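Local coordinates for protein iron transport multicopper oxidase FET3 (Saccharomyces cerevisiae, PDB 1ZPU) that oxidises ferrous to ferric iron at the expense of molecular oxygen, using four copper ions, for high-affinity iron uptake by yeast, at residues 77-90 and 494-506. Sequence-based numbering, arbitrary orientation.
With NAG (2-acetamido-2-deoxy-beta-D-glucopyranose), chain J; NAG (2-acetamido-2-deoxy-beta-D-glucopyranose), chain B.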
loop_
_atom_site.group_PDB
_atom_site.type_symbol
_atom_site.label_atom_id
_atom_site.label_comp_id
_atom_site.label_asym_id
_atom_site.label_seq_id
_atom_site.Cartn_x
_atom_site.Cartn_y
_atom_site.Cartn_z
ATOM N N PHE A 77 -5.675 -11.646 10.531
ATOM C CA PHE A 77 -7.139 -11.684 10.677
ATOM C C PHE A 77 -7.964 -11.523 9.397
ATOM O O PHE A 77 -9.184 -11.404 9.442
ATOM C CB PHE A 77 -7.606 -10.786 11.826
ATOM C CG PHE A 77 -7.122 -11.255 13.156
ATOM C CD1 PHE A 77 -6.041 -10.644 13.766
ATOM C CD2 PHE A 77 -7.709 -12.350 13.771
ATOM C CE1 PHE A 77 -5.570 -11.093 14.990
ATOM C CE2 PHE A 77 -7.250 -12.814 14.997
ATOM C CZ PHE A 77 -6.177 -12.188 15.608
ATOM N N LEU A 78 -7.279 -11.546 8.259
ATOM C CA LEU A 78 -7.904 -11.695 6.949
ATOM C C LEU A 78 -7.443 -13.025 6.383
ATOM O O LEU A 78 -8.250 -13.893 6.008
ATOM C CB LEU A 78 -7.423 -10.601 5.999
ATOM C CG LEU A 78 -7.970 -9.173 5.931
ATOM C CD1 LEU A 78 -8.860 -9.001 4.715
ATOM C CD2 LEU A 78 -8.646 -8.719 7.207
ATOM N N THR A 79 -6.126 -13.188 6.382
ATOM C CA THR A 79 -5.446 -14.156 5.554
ATOM C C THR A 79 -4.682 -15.175 6.389
ATOM O O THR A 79 -4.407 -16.292 5.946
ATOM C CB THR A 79 -4.518 -13.368 4.610
ATOM O OG1 THR A 79 -5.195 -13.168 3.362
ATOM C CG2 THR A 79 -3.163 -14.050 4.393
ATOM N N GLN A 80 -4.355 -14.771 7.610
ATOM C CA GLN A 80 -3.529 -15.548 8.520
ATOM C C GLN A 80 -3.767 -14.996 9.910
ATOM O O GLN A 80 -4.334 -13.920 10.054
ATOM C CB GLN A 80 -2.060 -15.332 8.192
ATOM C CG GLN A 80 -1.614 -13.896 8.448
ATOM C CD GLN A 80 -0.165 -13.659 8.143
ATOM O OE1 GLN A 80 0.268 -13.718 6.988
ATOM N NE2 GLN A 80 0.599 -13.367 9.181
ATOM N N CYS A 81 -3.333 -15.721 10.933
ATOM C CA CYS A 81 -3.258 -15.135 12.261
ATOM C C CYS A 81 -1.838 -14.561 12.415
ATOM O O CYS A 81 -0.959 -14.914 11.626
ATOM C CB CYS A 81 -3.628 -16.159 13.330
ATOM S SG CYS A 81 -2.642 -17.630 13.248
ATOM N N PRO A 82 -1.618 -13.646 13.388
ATOM C CA PRO A 82 -0.326 -12.961 13.518
ATOM C C PRO A 82 0.807 -13.897 13.912
ATOM O O PRO A 82 0.563 -14.891 14.612
ATOM C CB PRO A 82 -0.571 -11.976 14.669
ATOM C CG PRO A 82 -2.037 -11.844 14.778
ATOM C CD PRO A 82 -2.561 -13.192 14.427
ATOM N N ILE A 83 2.027 -13.579 13.476
ATOM C CA ILE A 83 3.193 -14.371 13.848
ATOM C C ILE A 83 3.688 -13.975 15.231
ATOM O O ILE A 83 4.181 -12.868 15.431
ATOM C CB ILE A 83 4.357 -14.261 12.844
ATOM C CG1 ILE A 83 3.891 -14.566 11.429
ATOM C CG2 ILE A 83 5.492 -15.211 13.221
ATOM C CD1 ILE A 83 4.746 -13.903 10.375
ATOM N N ALA A 84 3.552 -14.900 16.176
ATOM C CA ALA A 84 3.974 -14.688 17.558
ATOM C C ALA A 84 5.495 -14.740 17.699
ATOM O O ALA A 84 6.161 -15.420 16.919
ATOM C CB ALA A 84 3.331 -15.729 18.462
ATOM N N PRO A 85 6.051 -14.016 18.692
ATOM C CA PRO A 85 7.481 -14.115 18.985
ATOM C C PRO A 85 7.954 -15.562 19.101
ATOM O O PRO A 85 7.350 -16.352 19.827
ATOM C CB PRO A 85 7.611 -13.401 20.332
ATOM C CG PRO A 85 6.506 -12.416 20.340
ATOM C CD PRO A 85 5.378 -13.040 19.571
ATOM N N GLY A 86 9.017 -15.897 18.375
ATOM C CA GLY A 86 9.575 -17.245 18.354
ATOM C C GLY A 86 9.113 -18.090 17.179
ATOM O O GLY A 86 9.809 -19.024 16.771
ATOM N N SER A 87 7.944 -17.758 16.634
ATOM C CA SER A 87 7.333 -18.544 15.564
ATOM C C SER A 87 7.873 -18.214 14.170
ATOM O O SER A 87 8.434 -17.141 13.937
ATOM C CB SER A 87 5.809 -18.427 15.611
ATOM O OG SER A 87 5.288 -19.073 16.772
ATOM N N THR A 88 7.713 -19.165 13.256
ATOM C CA THR A 88 8.206 -19.053 11.891
ATOM C C THR A 88 7.074 -19.346 10.920
ATOM O O THR A 88 6.546 -20.452 10.902
ATOM C CB THR A 88 9.334 -20.087 11.606
ATOM O OG1 THR A 88 10.419 -19.907 12.524
ATOM C CG2 THR A 88 9.850 -19.959 10.168
ATOM N N MET A 89 6.710 -18.366 10.104
ATOM C CA MET A 89 5.742 -18.612 9.048
ATOM C C MET A 89 6.437 -18.760 7.691
ATOM O O MET A 89 7.370 -18.020 7.375
ATOM C CB MET A 89 4.646 -17.541 9.045
ATOM C CG MET A 89 3.838 -17.444 7.749
ATOM S SD MET A 89 2.097 -16.971 7.895
ATOM C CE MET A 89 2.100 -15.882 9.296
ATOM N N LEU A 90 5.998 -19.749 6.919
ATOM C CA LEU A 90 6.502 -19.947 5.578
ATOM C C LEU A 90 5.542 -19.341 4.573
ATOM O O LEU A 90 4.383 -19.741 4.488
ATOM C CB LEU A 90 6.737 -21.430 5.292
ATOM C CG LEU A 90 7.085 -21.818 3.850
ATOM C CD1 LEU A 90 8.384 -21.163 3.347
ATOM C CD2 LEU A 90 7.157 -23.315 3.733
ATOM N N GLU A 494 0.360 -27.071 7.122
ATOM C CA GLU A 494 0.674 -27.411 8.510
ATOM C C GLU A 494 1.371 -26.222 9.185
ATOM O O GLU A 494 1.008 -25.838 10.296
ATOM C CB GLU A 494 1.544 -28.682 8.624
ATOM C CG GLU A 494 1.310 -29.772 7.562
ATOM C CD GLU A 494 0.240 -30.787 7.945
ATOM O OE1 GLU A 494 -0.718 -30.419 8.661
ATOM O OE2 GLU A 494 0.355 -31.963 7.518
ATOM N N ASN A 495 2.348 -25.635 8.499
ATOM C CA ASN A 495 3.063 -24.485 9.034
ATOM C C ASN A 495 2.154 -23.352 9.519
ATOM O O ASN A 495 2.346 -22.849 10.632
ATOM C CB ASN A 495 4.081 -23.944 8.036
ATOM C CG ASN A 495 4.787 -22.715 8.560
ATOM O OD1 ASN A 495 4.789 -21.656 7.919
ATOM N ND2 ASN A 495 5.355 -22.832 9.758
ATOM N N HIS A 496 1.181 -22.959 8.686
ATOM C CA HIS A 496 0.234 -21.882 9.021
ATOM C C HIS A 496 -0.612 -22.204 10.261
ATOM O O HIS A 496 -0.769 -21.355 11.145
ATOM C CB HIS A 496 -0.691 -21.561 7.841
ATOM C CG HIS A 496 -0.021 -20.854 6.707
ATOM N ND1 HIS A 496 0.833 -19.789 6.887
ATOM C CD2 HIS A 496 -0.105 -21.043 5.370
ATOM C CE1 HIS A 496 1.263 -19.363 5.713
ATOM N NE2 HIS A 496 0.705 -20.102 4.775
ATOM N N LEU A 497 -1.156 -23.420 10.315
ATOM C CA LEU A 497 -1.890 -23.890 11.483
ATOM C C LEU A 497 -0.984 -23.853 12.720
ATOM O O LEU A 497 -1.412 -23.464 13.808
ATOM C CB LEU A 497 -2.439 -25.309 11.233
ATOM C CG LEU A 497 -3.823 -25.596 10.605
ATOM C CD1 LEU A 497 -4.476 -24.410 9.885
ATOM C CD2 LEU A 497 -3.753 -26.816 9.679
ATOM N N GLU A 498 0.274 -24.240 12.528
ATOM C CA GLU A 498 1.289 -24.199 13.575
ATOM C C GLU A 498 1.492 -22.772 14.121
ATOM O O GLU A 498 1.614 -22.596 15.339
ATOM C CB GLU A 498 2.591 -24.801 13.032
ATOM C CG GLU A 498 3.865 -24.467 13.798
ATOM C CD GLU A 498 4.115 -25.389 14.976
ATOM O OE1 GLU A 498 3.482 -26.476 15.068
ATOM O OE2 GLU A 498 4.968 -25.013 15.809
ATOM N N VAL A 499 1.522 -21.781 13.220
ATOM C CA VAL A 499 1.598 -20.357 13.581
ATOM C C VAL A 499 0.431 -19.964 14.480
ATOM O O VAL A 499 0.626 -19.312 15.506
ATOM C CB VAL A 499 1.567 -19.419 12.321
ATOM C CG1 VAL A 499 1.573 -17.945 12.720
ATOM C CG2 VAL A 499 2.726 -19.689 11.402
ATOM N N CYS A 500 -0.776 -20.359 14.074
ATOM C CA CYS A 500 -2.001 -20.071 14.818
ATOM C C CYS A 500 -2.029 -20.650 16.219
ATOM O O CYS A 500 -2.315 -19.924 17.159
ATOM C CB CYS A 500 -3.232 -20.520 14.037
ATOM S SG CYS A 500 -3.941 -19.222 13.027
ATOM N N GLN A 501 -1.733 -21.943 16.359
ATOM C CA GLN A 501 -1.703 -22.590 17.681
ATOM C C GLN A 501 -0.670 -21.927 18.582
ATOM O O GLN A 501 -0.917 -21.726 19.770
ATOM C CB GLN A 501 -1.377 -24.085 17.586
ATOM C CG GLN A 501 -2.419 -24.927 16.908
ATOM C CD GLN A 501 -1.805 -26.151 16.268
ATOM O OE1 GLN A 501 -1.031 -26.038 15.313
ATOM N NE2 GLN A 501 -2.140 -27.336 16.794
ATOM N N SER A 502 0.483 -21.605 18.003
ATOM C CA SER A 502 1.585 -20.990 18.719
ATOM C C SER A 502 1.203 -19.585 19.185
ATOM O O SER A 502 1.782 -19.049 20.131
ATOM C CB SER A 502 2.794 -20.920 17.783
ATOM O OG SER A 502 4.018 -20.920 18.490
ATOM N N CYS A 503 0.219 -19.009 18.500
ATOM C CA CYS A 503 -0.282 -17.659 18.753
ATOM C C CYS A 503 -1.517 -17.676 19.655
ATOM O O CYS A 503 -2.001 -16.619 20.078
ATOM C CB CYS A 503 -0.662 -17.027 17.422
ATOM S SG CYS A 503 -1.023 -15.274 17.477
ATOM N N SER A 504 -2.010 -18.886 19.937
ATOM C CA SER A 504 -3.312 -19.115 20.580
ATOM C C SER A 504 -4.467 -18.334 19.917
ATOM O O SER A 504 -5.220 -17.622 20.581
ATOM C CB SER A 504 -3.238 -18.838 22.088
ATOM O OG SER A 504 -2.254 -19.646 22.707
ATOM N N VAL A 505 -4.573 -18.472 18.597
ATOM C CA VAL A 505 -5.665 -17.914 17.789
ATOM C C VAL A 505 -6.378 -19.081 17.104
ATOM O O VAL A 505 -5.734 -19.934 16.471
ATOM C CB VAL A 505 -5.134 -16.931 16.700
ATOM C CG1 VAL A 505 -6.243 -16.523 15.727
ATOM C CG2 VAL A 505 -4.509 -15.699 17.340
ATOM N N ALA A 506 -7.700 -19.127 17.223
ATOM C CA ALA A 506 -8.464 -20.257 16.697
ATOM C C ALA A 506 -8.560 -20.261 15.169
ATOM O O ALA A 506 -8.369 -19.234 14.514
ATOM C CB ALA A 506 -9.858 -20.291 17.314
HETATM C C1 NAG J . -0.131 -10.308 19.253
HETATM C C2 NAG J . -0.706 -9.093 20.009
HETATM C C3 NAG J . -1.694 -9.491 21.119
HETATM C C4 NAG J . -2.682 -10.577 20.679
HETATM C C5 NAG J . -2.028 -11.710 19.889
HETATM C C6 NAG J . -2.677 -11.898 18.506
HETATM C C7 NAG J . 0.415 -6.929 20.027
HETATM C C8 NAG J . -0.244 -5.798 20.773
HETATM N N2 NAG J . 0.307 -8.173 20.535
HETATM O O3 NAG J . -2.443 -8.353 21.506
HETATM O O4 NAG J . -3.288 -11.118 21.823
HETATM O O5 NAG J . -0.611 -11.514 19.825
HETATM O O6 NAG J . -4.042 -12.251 18.620
HETATM O O7 NAG J . 1.014 -6.679 18.961
HETATM C C1 NAG B . -4.721 -10.967 21.754
HETATM C C2 NAG B . -5.350 -11.687 22.935
HETATM C C3 NAG B . -6.883 -11.625 22.850
HETATM C C4 NAG B . -7.349 -10.175 22.600
HETATM C C5 NAG B . -6.534 -9.525 21.475
HETATM C C6 NAG B . -6.897 -8.066 21.169
HETATM C C7 NAG B . -4.946 -14.177 22.526
HETATM C C8 NAG B . -5.854 -14.298 21.323
HETATM N N2 NAG B . -4.733 -12.996 23.126
HETATM O O3 NAG B . -7.473 -12.166 24.022
HETATM O O4 NAG B . -8.735 -10.127 22.312
HETATM O O5 NAG B . -5.168 -9.630 21.808
HETATM O O6 NAG B . -5.782 -7.374 20.615
HETATM O O7 NAG B . -4.396 -15.194 22.971
#
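C81 and C500 are joined covalently, SG to SG at 2.1 Å, a disulfide that ties the first plastocyanin-like domain to helix 494-502 near the C-terminal end of the chain. C81 holds SG between its backbone N and carbonyl carbon (chi1 55°), which turns the sulfur to the helix while C81 CB meets V505 CG1 at 3.6 Å. Beside the disulfide V499 inserts both branches: CG1 lies against P82 O and I83, whereas CG2 reaches M89 CB at 3.7 Å. At the start of the helix the N495 amide bridges strand 88-90, its CG anti to the backbone N (chi1 178°). ND2 donates to T88 O at 2.9 Å, nearly straight (175°) and in the planes of both carbonyl and amide; OD1 accepts from L90 N. With the amide replaced by an alanine here, T88 O and L90 N would probably both lose their mate on the helix. M89, bent at chi2 and chi3, brings SD to the edge of the H496 ring, 4.1 Å from its centroid, a Met-aromatic contact. Near the other helix end S502 OG donates to S87 OG at 2.8 Å. The disulfide thus fixes the spacing of helix and domain covalently, while the amide pair, which satisfies a strand C=O and N-H, and the hydroxyl pair set how the helix sits against the domain.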